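Local coordinates for protein Cow rumen GH26 endo-mannanase (Metagenome, PDB 6UEH) that probably hydrolyses internal beta-1,4-mannosidic bonds in mannans such as galactomannan, as a GH26 endo-mannanase from the cow rumen, at residues V55-M60 and L107-N112; Y61-K66 and I128-A133; A201-D206 and K229-I234; Q219-V224 and L296-D301. One frame throughout, in Å; residues are numbered along the deposited sequence.

Interaction 1. Residues V55-M60 and L107-N112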
# COMPACT_ATOMS: atom_id res chain seq x y z
N VAL A 55 -24.38 16.31 -8.44
CA VAL A 55 -23.48 16.27 -9.59
C VAL A 55 -24.08 15.44 -10.73
O VAL A 55 -24.90 14.55 -10.50
CB VAL A 55 -22.10 15.69 -9.21
CG1 VAL A 55 -21.44 16.55 -8.15
CG2 VAL A 55 -22.22 14.25 -8.74
N LYS A 56 -23.65 15.73 -11.96
CA LYS A 56 -24.15 15.03 -13.14
C LYS A 56 -23.55 13.63 -13.27
O LYS A 56 -24.21 12.70 -13.74
CB LYS A 56 -23.87 15.83 -14.41
CG LYS A 56 -24.57 17.18 -14.49
CD LYS A 56 -24.56 17.71 -15.92
CE LYS A 56 -25.13 19.12 -16.00
NZ LYS A 56 -25.29 19.58 -17.41
N GLU A 57 -22.29 13.49 -12.87
CA GLU A 57 -21.58 12.22 -12.99
C GLU A 57 -20.74 11.93 -11.76
O GLU A 57 -20.44 12.84 -10.98
CB GLU A 57 -20.69 12.21 -14.24
CG GLU A 57 -21.40 12.48 -15.56
CD GLU A 57 -22.23 11.30 -16.04
OE1 GLU A 57 -22.89 11.43 -17.09
OE2 GLU A 57 -22.22 10.24 -15.38
N ASP A 58 -20.36 10.67 -11.59
CA ASP A 58 -19.40 10.28 -10.56
C ASP A 58 -18.11 11.07 -10.75
O ASP A 58 -17.65 11.25 -11.87
CB ASP A 58 -19.10 8.78 -10.62
CG ASP A 58 -20.29 7.92 -10.20
OD1 ASP A 58 -21.41 8.46 -10.06
OD2 ASP A 58 -20.09 6.70 -10.04
N GLY A 59 -17.53 11.54 -9.65
CA GLY A 59 -16.29 12.29 -9.71
C GLY A 59 -15.67 12.52 -8.35
O GLY A 59 -16.30 12.24 -7.32
N MET A 60 -14.44 13.02 -8.33
CA MET A 60 -13.73 13.28 -7.08
C MET A 60 -13.76 14.76 -6.74
O MET A 60 -13.60 15.61 -7.62
CB MET A 60 -12.29 12.78 -7.16
CG MET A 60 -12.17 11.27 -7.36
SD MET A 60 -12.85 10.34 -5.97
CE MET A 60 -11.63 10.66 -4.71
N LEU A 107 -17.96 11.85 -5.10
CA LEU A 107 -19.37 12.18 -5.17
C LEU A 107 -19.98 11.38 -6.32
O LEU A 107 -19.38 11.26 -7.39
CB LEU A 107 -19.59 13.68 -5.39
CG LEU A 107 -19.13 14.62 -4.28
CD1 LEU A 107 -19.62 16.03 -4.57
CD2 LEU A 107 -19.62 14.16 -2.92
N ASN A 108 -21.16 10.82 -6.09
CA ASN A 108 -21.79 10.00 -7.10
C ASN A 108 -22.96 10.71 -7.78
O ASN A 108 -23.53 11.65 -7.22
CB ASN A 108 -22.25 8.68 -6.48
CG ASN A 108 -21.09 7.78 -6.11
OD1 ASN A 108 -20.18 7.56 -6.91
ND2 ASN A 108 -21.09 7.29 -4.87
N LYS A 109 -23.27 10.26 -8.99
CA LYS A 109 -24.34 10.84 -9.81
C LYS A 109 -25.62 11.10 -9.01
O LYS A 109 -26.15 10.21 -8.36
CB LYS A 109 -24.65 9.91 -10.99
CG LYS A 109 -25.72 10.42 -11.93
CD LYS A 109 -25.92 9.47 -13.10
CE LYS A 109 -26.89 10.03 -14.12
NZ LYS A 109 -26.41 11.32 -14.70
N GLY A 110 -26.09 12.34 -9.06
CA GLY A 110 -27.27 12.73 -8.32
C GLY A 110 -26.94 13.42 -7.01
O GLY A 110 -25.90 14.07 -6.87
N ALA A 111 -27.83 13.27 -6.03
CA ALA A 111 -27.71 13.96 -4.76
C ALA A 111 -26.68 13.30 -3.84
O ALA A 111 -26.58 12.07 -3.79
CB ALA A 111 -29.06 14.03 -4.06
N ASN A 112 -25.92 14.12 -3.13
CA ASN A 112 -24.95 13.63 -2.16
C ASN A 112 -25.07 14.39 -0.84
O ASN A 112 -24.88 15.60 -0.80
CB ASN A 112 -23.52 13.76 -2.70
CG ASN A 112 -23.26 12.86 -3.89
OD1 ASN A 112 -22.74 11.75 -3.74
ND2 ASN A 112 -23.62 13.33 -5.08

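Interaction 2. Residues Y61-K66 and I128-A133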
# COMPACT_ATOMS: atom_id res chain seq x y z
N TYR A 61 -13.95 15.07 -5.46
CA TYR A 61 -14.10 16.45 -5.02
C TYR A 61 -13.30 16.73 -3.75
O TYR A 61 -13.21 15.89 -2.86
CB TYR A 61 -15.58 16.78 -4.82
CG TYR A 61 -16.33 16.88 -6.13
CD1 TYR A 61 -16.86 15.74 -6.74
CD2 TYR A 61 -16.51 18.10 -6.76
CE1 TYR A 61 -17.54 15.82 -7.94
CE2 TYR A 61 -17.19 18.19 -7.96
CZ TYR A 61 -17.70 17.05 -8.55
OH TYR A 61 -18.38 17.14 -9.74
N GLN A 62 -12.72 17.93 -3.69
CA GLN A 62 -11.91 18.34 -2.55
C GLN A 62 -12.77 19.01 -1.48
O GLN A 62 -13.56 19.92 -1.78
CB GLN A 62 -10.81 19.30 -3.01
CG GLN A 62 -10.04 19.95 -1.87
CD GLN A 62 -9.20 18.97 -1.08
OE1 GLN A 62 -8.49 18.14 -1.66
NE2 GLN A 62 -9.28 19.05 0.24
N PHE A 63 -12.62 18.57 -0.24
CA PHE A 63 -13.40 19.11 0.87
C PHE A 63 -12.51 19.87 1.84
O PHE A 63 -11.54 19.34 2.37
CB PHE A 63 -14.14 17.99 1.59
CG PHE A 63 -15.18 17.32 0.74
CD1 PHE A 63 -14.83 16.32 -0.15
CD2 PHE A 63 -16.51 17.70 0.81
CE1 PHE A 63 -15.78 15.71 -0.95
CE2 PHE A 63 -17.46 17.09 0.02
CZ PHE A 63 -17.10 16.10 -0.86
N THR A 64 -12.86 21.14 2.07
CA THR A 64 -12.11 22.00 2.97
C THR A 64 -13.10 22.76 3.85
O THR A 64 -14.23 23.03 3.43
CB THR A 64 -11.21 22.98 2.20
OG1 THR A 64 -10.51 22.27 1.16
CG2 THR A 64 -10.20 23.64 3.12
N ALA A 65 -12.69 23.10 5.06
CA ALA A 65 -13.55 23.88 5.94
C ALA A 65 -12.74 24.81 6.83
O ALA A 65 -11.61 24.49 7.21
CB ALA A 65 -14.41 22.95 6.79
N LYS A 66 -13.31 25.96 7.13
CA LYS A 66 -12.73 26.88 8.10
C LYS A 66 -13.21 26.46 9.48
O LYS A 66 -14.38 26.62 9.82
CB LYS A 66 -13.14 28.32 7.80
CG LYS A 66 -12.38 29.35 8.62
CD LYS A 66 -11.04 29.67 8.00
CE LYS A 66 -11.22 30.35 6.65
NZ LYS A 66 -9.91 30.66 6.01
N ILE A 128 -17.77 25.84 4.86
CA ILE A 128 -17.36 24.59 4.23
C ILE A 128 -17.24 24.81 2.73
O ILE A 128 -18.09 25.46 2.13
CB ILE A 128 -18.36 23.45 4.53
CG1 ILE A 128 -18.55 23.29 6.04
CG2 ILE A 128 -17.89 22.15 3.90
CD1 ILE A 128 -19.79 22.51 6.43
N THR A 129 -16.18 24.28 2.13
CA THR A 129 -15.93 24.50 0.71
C THR A 129 -15.73 23.18 -0.04
O THR A 129 -14.96 22.32 0.38
CB THR A 129 -14.69 25.39 0.49
OG1 THR A 129 -14.96 26.70 1.01
CG2 THR A 129 -14.36 25.51 -0.99
N VAL A 130 -16.45 23.03 -1.15
CA VAL A 130 -16.30 21.87 -2.02
C VAL A 130 -15.80 22.30 -3.40
O VAL A 130 -16.42 23.14 -4.06
CB VAL A 130 -17.63 21.10 -2.18
CG1 VAL A 130 -17.42 19.85 -3.02
CG2 VAL A 130 -18.19 20.74 -0.81
N GLU A 131 -14.68 21.73 -3.82
CA GLU A 131 -14.09 22.03 -5.12
C GLU A 131 -13.88 20.76 -5.93
O GLU A 131 -13.79 19.68 -5.37
CB GLU A 131 -12.75 22.75 -4.94
CG GLU A 131 -12.85 24.08 -4.22
CD GLU A 131 -11.51 24.55 -3.69
OE1 GLU A 131 -11.01 25.60 -4.16
OE2 GLU A 131 -10.95 23.87 -2.81
N GLU A 132 -13.79 20.90 -7.25
CA GLU A 132 -13.37 19.79 -8.08
C GLU A 132 -11.95 19.39 -7.66
O GLU A 132 -11.10 20.25 -7.45
CB GLU A 132 -13.43 20.15 -9.56
CG GLU A 132 -14.85 20.35 -10.07
CD GLU A 132 -14.90 20.84 -11.51
OE1 GLU A 132 -13.86 21.29 -12.02
OE2 GLU A 132 -15.99 20.76 -12.12
N ALA A 133 -11.72 18.09 -7.52
CA ALA A 133 -10.46 17.60 -6.99
C ALA A 133 -9.29 17.91 -7.91
O ALA A 133 -9.44 17.94 -9.13
CB ALA A 133 -10.53 16.10 -6.73
O HOH W 1 -17.94 18.92 -11.77
O HOH W 2 -12.25 22.65 -0.85

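Interaction 3. Residues A201-D206 and K229-I234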
# COMPACT_ATOMS: atom_id res chain seq x y z
N ALA A 201 1.55 -8.75 -16.80
CA ALA A 201 2.84 -8.20 -17.19
C ALA A 201 3.90 -8.52 -16.14
O ALA A 201 5.05 -8.85 -16.47
CB ALA A 201 2.74 -6.70 -17.40
N ILE A 202 3.51 -8.43 -14.88
CA ILE A 202 4.40 -8.68 -13.75
C ILE A 202 4.20 -10.09 -13.20
O ILE A 202 3.07 -10.52 -12.99
CB ILE A 202 4.18 -7.64 -12.63
CG1 ILE A 202 4.64 -6.25 -13.10
CG2 ILE A 202 4.91 -8.04 -11.35
CD1 ILE A 202 4.38 -5.14 -12.09
N ARG A 203 5.29 -10.81 -12.97
CA ARG A 203 5.21 -12.12 -12.34
C ARG A 203 5.91 -12.08 -10.99
O ARG A 203 7.01 -11.55 -10.86
CB ARG A 203 5.83 -13.19 -13.24
CG ARG A 203 5.76 -14.61 -12.69
CD ARG A 203 5.99 -15.64 -13.80
NE ARG A 203 6.02 -17.01 -13.30
CZ ARG A 203 5.69 -18.07 -14.03
NH1 ARG A 203 5.29 -17.93 -15.28
NH2 ARG A 203 5.76 -19.29 -13.50
N GLY A 204 5.25 -12.63 -9.97
CA GLY A 204 5.78 -12.64 -8.62
C GLY A 204 6.47 -13.94 -8.29
O GLY A 204 5.94 -15.02 -8.55
N PHE A 205 7.66 -13.84 -7.70
CA PHE A 205 8.45 -15.01 -7.33
C PHE A 205 8.79 -14.96 -5.84
O PHE A 205 8.36 -14.05 -5.13
CB PHE A 205 9.75 -15.08 -8.15
CG PHE A 205 9.53 -15.07 -9.64
CD1 PHE A 205 9.42 -13.88 -10.34
CD2 PHE A 205 9.46 -16.27 -10.35
CE1 PHE A 205 9.24 -13.88 -11.72
CE2 PHE A 205 9.28 -16.27 -11.72
CZ PHE A 205 9.17 -15.08 -12.40
N ASP A 206 9.55 -15.95 -5.37
CA ASP A 206 10.00 -15.98 -3.98
C ASP A 206 11.25 -16.85 -3.84
O ASP A 206 11.31 -17.94 -4.40
CB ASP A 206 8.89 -16.51 -3.06
CG ASP A 206 9.07 -16.06 -1.62
OD1 ASP A 206 10.04 -16.50 -0.97
OD2 ASP A 206 8.23 -15.28 -1.13
N LYS A 229 13.74 -12.33 -19.81
CA LYS A 229 14.58 -12.35 -21.01
C LYS A 229 13.91 -13.00 -22.22
O LYS A 229 14.23 -12.68 -23.36
CB LYS A 229 15.90 -13.05 -20.70
CG LYS A 229 16.69 -12.41 -19.57
CD LYS A 229 17.42 -11.15 -20.03
CE LYS A 229 18.69 -11.49 -20.78
NZ LYS A 229 19.42 -10.28 -21.25
N GLU A 230 12.98 -13.93 -21.97
CA GLU A 230 12.37 -14.66 -23.08
C GLU A 230 10.92 -14.23 -23.35
O GLU A 230 10.47 -14.27 -24.49
CB GLU A 230 12.43 -16.16 -22.82
CG GLU A 230 13.85 -16.72 -22.85
CD GLU A 230 13.90 -18.23 -22.79
OE1 GLU A 230 12.89 -18.84 -22.38
OE2 GLU A 230 14.95 -18.81 -23.15
N ARG A 231 10.20 -13.83 -22.31
CA ARG A 231 8.81 -13.42 -22.49
C ARG A 231 8.62 -11.91 -22.43
O ARG A 231 7.54 -11.40 -22.72
CB ARG A 231 7.91 -14.10 -21.46
CG ARG A 231 7.79 -15.60 -21.66
CD ARG A 231 6.47 -16.12 -21.14
NE ARG A 231 6.65 -17.01 -20.00
CZ ARG A 231 5.66 -17.68 -19.42
NH1 ARG A 231 5.91 -18.47 -18.39
NH2 ARG A 231 4.41 -17.55 -19.87
N GLY A 232 9.68 -11.20 -22.06
CA GLY A 232 9.66 -9.75 -22.03
C GLY A 232 8.84 -9.17 -20.88
O GLY A 232 8.34 -8.05 -20.97
N GLY A 233 8.72 -9.94 -19.81
CA GLY A 233 7.93 -9.53 -18.67
C GLY A 233 8.73 -8.83 -17.59
O GLY A 233 9.94 -8.65 -17.70
N ILE A 234 8.03 -8.42 -16.54
CA ILE A 234 8.63 -7.76 -15.38
C ILE A 234 8.59 -8.71 -14.19
O ILE A 234 7.58 -9.36 -13.95
CB ILE A 234 7.89 -6.45 -15.03
CG1 ILE A 234 7.94 -5.48 -16.21
CG2 ILE A 234 8.47 -5.82 -13.78
CD1 ILE A 234 7.15 -4.21 -15.99

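Interaction 4. Residues Q219-V224 and L296-D301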
# COMPACT_ATOMS: atom_id res chain seq x y z
N GLN A 219 14.19 -23.85 -8.91
CA GLN A 219 14.32 -23.27 -10.25
C GLN A 219 13.67 -21.90 -10.40
O GLN A 219 13.30 -21.49 -11.50
CB GLN A 219 13.73 -24.23 -11.29
CG GLN A 219 14.54 -25.51 -11.49
CD GLN A 219 15.76 -25.30 -12.36
OE1 GLN A 219 15.66 -24.76 -13.46
NE2 GLN A 219 16.92 -25.71 -11.87
N THR A 220 13.53 -21.17 -9.29
CA THR A 220 12.96 -19.83 -9.32
C THR A 220 13.79 -18.90 -10.21
O THR A 220 13.24 -18.20 -11.06
CB THR A 220 12.86 -19.22 -7.90
OG1 THR A 220 11.81 -19.86 -7.17
CG2 THR A 220 12.57 -17.72 -7.98
N THR A 221 15.10 -18.92 -10.03
CA THR A 221 16.01 -18.05 -10.78
C THR A 221 15.88 -18.26 -12.28
O THR A 221 15.85 -17.30 -13.05
CB THR A 221 17.47 -18.28 -10.35
OG1 THR A 221 17.59 -18.04 -8.94
CG2 THR A 221 18.41 -17.33 -11.10
N GLU A 222 15.79 -19.52 -12.71
CA GLU A 222 15.59 -19.83 -14.12
C GLU A 222 14.26 -19.27 -14.63
O GLU A 222 14.20 -18.72 -15.72
CB GLU A 222 15.66 -21.34 -14.36
CG GLU A 222 17.07 -21.92 -14.31
CD GLU A 222 17.59 -22.14 -12.90
OE1 GLU A 222 16.85 -21.85 -11.93
OE2 GLU A 222 18.73 -22.63 -12.76
N ARG A 223 13.20 -19.42 -13.83
CA ARG A 223 11.89 -18.93 -14.25
C ARG A 223 11.85 -17.40 -14.30
O ARG A 223 11.15 -16.82 -15.12
CB ARG A 223 10.79 -19.45 -13.33
CG ARG A 223 10.48 -20.94 -13.53
CD ARG A 223 9.22 -21.37 -12.78
NE ARG A 223 9.33 -21.11 -11.34
CZ ARG A 223 9.95 -21.90 -10.48
NH1 ARG A 223 10.54 -23.01 -10.90
NH2 ARG A 223 10.00 -21.58 -9.19
N VAL A 224 12.62 -16.75 -13.43
CA VAL A 224 12.72 -15.29 -13.47
C VAL A 224 13.39 -14.85 -14.77
O VAL A 224 12.92 -13.94 -15.45
CB VAL A 224 13.52 -14.73 -12.27
CG1 VAL A 224 13.77 -13.24 -12.45
CG2 VAL A 224 12.78 -15.00 -10.97
N LEU A 296 20.67 -13.73 -6.67
CA LEU A 296 20.50 -12.38 -7.21
C LEU A 296 21.66 -12.00 -8.12
O LEU A 296 21.48 -11.24 -9.08
CB LEU A 296 20.37 -11.36 -6.07
CG LEU A 296 19.12 -11.55 -5.20
CD1 LEU A 296 19.06 -10.50 -4.10
CD2 LEU A 296 17.87 -11.51 -6.07
N GLN A 297 22.84 -12.54 -7.83
CA GLN A 297 24.03 -12.29 -8.65
C GLN A 297 23.87 -12.93 -10.02
O GLN A 297 24.29 -12.35 -11.03
CB GLN A 297 25.28 -12.83 -7.95
CG GLN A 297 26.56 -12.60 -8.74
CD GLN A 297 26.90 -11.13 -8.90
OE1 GLN A 297 26.94 -10.39 -7.92
NE2 GLN A 297 27.14 -10.70 -10.14
N ARG A 298 23.28 -14.12 -10.06
CA ARG A 298 23.01 -14.80 -11.32
C ARG A 298 22.11 -13.92 -12.20
O ARG A 298 22.34 -13.79 -13.40
CB ARG A 298 22.35 -16.16 -11.08
CG ARG A 298 23.19 -17.15 -10.29
CD ARG A 298 22.39 -18.41 -9.99
NE ARG A 298 22.05 -19.13 -11.21
CZ ARG A 298 21.03 -19.97 -11.31
NH1 ARG A 298 20.25 -20.20 -10.27
NH2 ARG A 298 20.79 -20.60 -12.46
N LEU A 299 21.10 -13.31 -11.58
CA LEU A 299 20.22 -12.38 -12.28
C LEU A 299 21.02 -11.19 -12.80
O LEU A 299 20.88 -10.80 -13.95
CB LEU A 299 19.10 -11.89 -11.36
CG LEU A 299 18.08 -12.94 -10.92
CD1 LEU A 299 16.97 -12.29 -10.10
CD2 LEU A 299 17.50 -13.67 -12.12
N GLN A 300 21.87 -10.62 -11.95
CA GLN A 300 22.69 -9.48 -12.35
C GLN A 300 23.64 -9.87 -13.48
O GLN A 300 23.85 -9.09 -14.42
CB GLN A 300 23.47 -8.92 -11.16
CG GLN A 300 24.33 -7.71 -11.53
CD GLN A 300 24.74 -6.88 -10.32
OE1 GLN A 300 24.03 -5.96 -9.91
NE2 GLN A 300 25.90 -7.19 -9.75
N ASP A 301 24.20 -11.07 -13.39
CA ASP A 301 25.08 -11.59 -14.44
C ASP A 301 24.38 -11.63 -15.80
O ASP A 301 24.99 -11.34 -16.83
CB ASP A 301 25.58 -13.00 -14.09
CG ASP A 301 26.64 -12.99 -13.01
OD1 ASP A 301 27.29 -11.94 -12.81
OD2 ASP A 301 26.83 -14.04 -12.37
O HOH W 3 18.01 -22.04 -9.47

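Interaction 1. Residues V55-M60 and L107-N112
Val-55 pairs with Gly-110, and Gly-59 with Leu-107, each as an antiparallel hydrogen-bonded pair. The loop Lys-56 to Asp-58 lies between these two short ladders, and the pairing slips by one residue across it. The inner part is tight. Gly-110 N bonds Val-55 O at 2.9 Å, and Leu-107 N bonds Gly-59 O at 2.8 Å. Val-55 rests its CG2 methyl on Asn-108 O at 3.3 Å. Its CG1 meets Leu-107 CD1, with the two side chains at about a right angle. Asn-112 braces the turn: its ND2 bonds Asn-108 O at 2.7 Å, and its OD1 accepts Asn-108 N.

The outer side is looser and open to solvent. Lys-109 runs extended to CE and then bends at chi4 (61°). The bend brings NZ onto Lys-56 O at 2.8 Å, in the carbonyl plane. Glu-57 OE1 stays 4.3 Å from Lys-109 NZ, too far for a salt bridge. Asp-58 joins the two sides. Its OD1 takes the backbone N of Lys-109 at 2.8 Å, and the bond is fairly straight (163°). Its OD2 forms a salt bridge with Arg-106, which also donates to Asn-108 OD1. With an alanine at Asp-58, Lys-109 N would probably lose its acceptor and Arg-106 a charge partner, leaving the loop freer to move.

The contact sits where turns at one end of the beta sandwich meet. Strands 49-55 and 110-117 belong to one sheet, strands 59-69 and 97-107 to the other. Leu-107 packs inward on Tyr-61 and Phe-63 of strand 59-69, Val-53 of strand 49-55 and Val-82 of strand 76-82.

Interaction 2. Residues Y61-K66 and I128-A133
Val-130 lays CG1 over one face of the Phe-63 ring, and its CG2 lies 3.8 Å from Phe-63 CE2. The setting is the beta sandwich of the CBM6-like domain. The two side chains run side by side and point the same way. The Tyr-61 ring is approached obliquely: Glu-131 O lies 3.4 Å from Tyr-61 CD2, and Glu-132 CA lies 3.8 Å from the same CD2. Phe-8 also meets this ring, with the planes at about 40°.

Strands 61-66 and 128-132 are antiparallel neighbours in one sheet, their short axes at 158°. Gln-62 with Glu-131 and Thr-64 with Thr-129 are the hydrogen-bonded pairs. Thr-129 N reaches Thr-64 O at 2.7 Å. Phe-63, Ala-65, Ile-128 and Val-130 share the buried face, where Phe-51 of strand 49-55 packs on Ile-128 and Val-130. The other face is polar. There Gln-62 NE2 bonds Asp-101, and Thr-129 OG1 bonds Thr-11. Strand 123-132 also carries Asp-126, a calcium ligand.

Tyr-61 holds CG anti to its own carbonyl carbon (chi1 -71°), which lays the ring alongside Glu-132, with Tyr-61 CE2 3.8 Å from Glu-132 CG. A water then links Tyr-61 OH and Glu-132 OE2, 2.7 Å from the hydroxyl, and donates to the carboxylate. A leucine in place of Tyr-61 would probably lose that water link and leave a gap beside Phe-8 and Glu-132.

On the polar face a second water joins the strands. It lies 2.7 Å from Thr-64 OG1 and 2.6 Å from Glu-131 OE2.

Interaction 3. Residues A201-D206 and K229-I234
Ile-234 and Ala-201 open the parallel pairing of two strands. Ile-234 N donates to Ala-201 O at 3.0 Å, in an almost linear bond (178°). Ala-201 O also accepts from Trp-227 NE1, so two donors satisfy this buried carbonyl. Arg-203 N then donates to Ile-234 O at 2.9 Å, nearly along the C=O axis. Ile-202 CA approaches the same Ile-234 O at 3.3 Å in a CA-H...O contact. Beside these bonds, Ile-202 CG1 packs on Ile-234 CB at 3.8 Å.

Arg-203 NH1 and Arg-231 NH1 lie 3.2 Å apart, and both are donors, so no bond joins them. Each instead forms a salt bridge to the same oxygen, Glu-186 OE2. That carboxylate gathers the two cations and probably offsets their charge. Arg-203 has CG anti to the backbone N (chi1 -178°) and runs extended to NE, which carries the guanidinium up to this site. Its NH2 forms a salt bridge with Glu-175, and Phe-189 adds a cation-pi contact. Arg-231 NE is paired with Glu-226.

Gly-232, with positive phi (73°), is the first residue to depart from helical backbone angles, and the chain turns there toward the next strand. The contact thus closes the beta-alpha-beta unit of strand 202-206, helix 220-230 and strand 234-238. These two strands are neighbours in the parallel barrel of the TIM-barrel GH26 domain, with strand 169-174 on the far side of strand 202-206.

Interaction 4. Residues Q219-V224 and L296-D301
Thr-221 and Leu-299 bring the backbones nearest, their CA atoms 7.2 Å apart. The short helical segments 220-224 and 296-301 run in roughly the same direction. Their axes are 10.2 Å apart at closest and 26° from parallel. Gln-219 holds the N-cap position, so the contact lies at the start of helix 220-230. It lies at the end of helix 280-301. Both helices belong to the outer layer of the GH26 barrel.

Toward the barrel, Leu-299 CD2 sits in an apolar corner. It lies 3.8 Å from Val-224 CG1 and 3.9 Å from Thr-221 CG2. Leu-306 of strand 306-309 also touches Leu-299, and Phe-205 of strand 202-206 touches Val-224.

The outer part is polar. Thr-221 CG2 lies over one face of the Arg-298 guanidinium, offset toward its rim. Glu-222 occupies the edge of that group, close to its plane. Its chain leaves CA away from the other helix, then bends at chi2 (80°), which brings the carboxylate back. Arg-298 NH2 meets Glu-222 OE2 at 2.9 Å in a nearly straight hydrogen bond (172°) that is part of a salt bridge. The donor comes from above the carboxylate plane. A water takes a bond from Arg-298 NH1 at 3.0 Å and donates to Glu-222 OE1 at 2.7 Å. Gln-295 OE1 accepts from both Arg-298 NH1 and Thr-221 OG1.

Both carboxylate oxygens are therefore tied to the arginine, one directly and one through water. Together with the methyl on its face, these bonds should limit rotation of the guanidinium, and the paired charges probably stabilise each other at this partly exposed edge.

Interactions 1 and 2 share strand 59-69 and touch each other through it. Interactions 3 and 4 share helix 220-230 and touch in the same way. The two pairs lie in different domains, the CBM6-like sandwich and the GH26 barrel, and the centres of interactions 1 and 3 are about 39 Å apart. Interactions 3 and 4 are buried, whereas 1 and 2 are partly exposed. Backbone bonds dominate the pairing in 1, 2 and 3. Interaction 4 joins helices through side chains and one bridging water. Charged groups brace the turns in interaction 1, two arginines share Glu-186 in interaction 3, and a salt bridge lies at the outer edge of interaction 4.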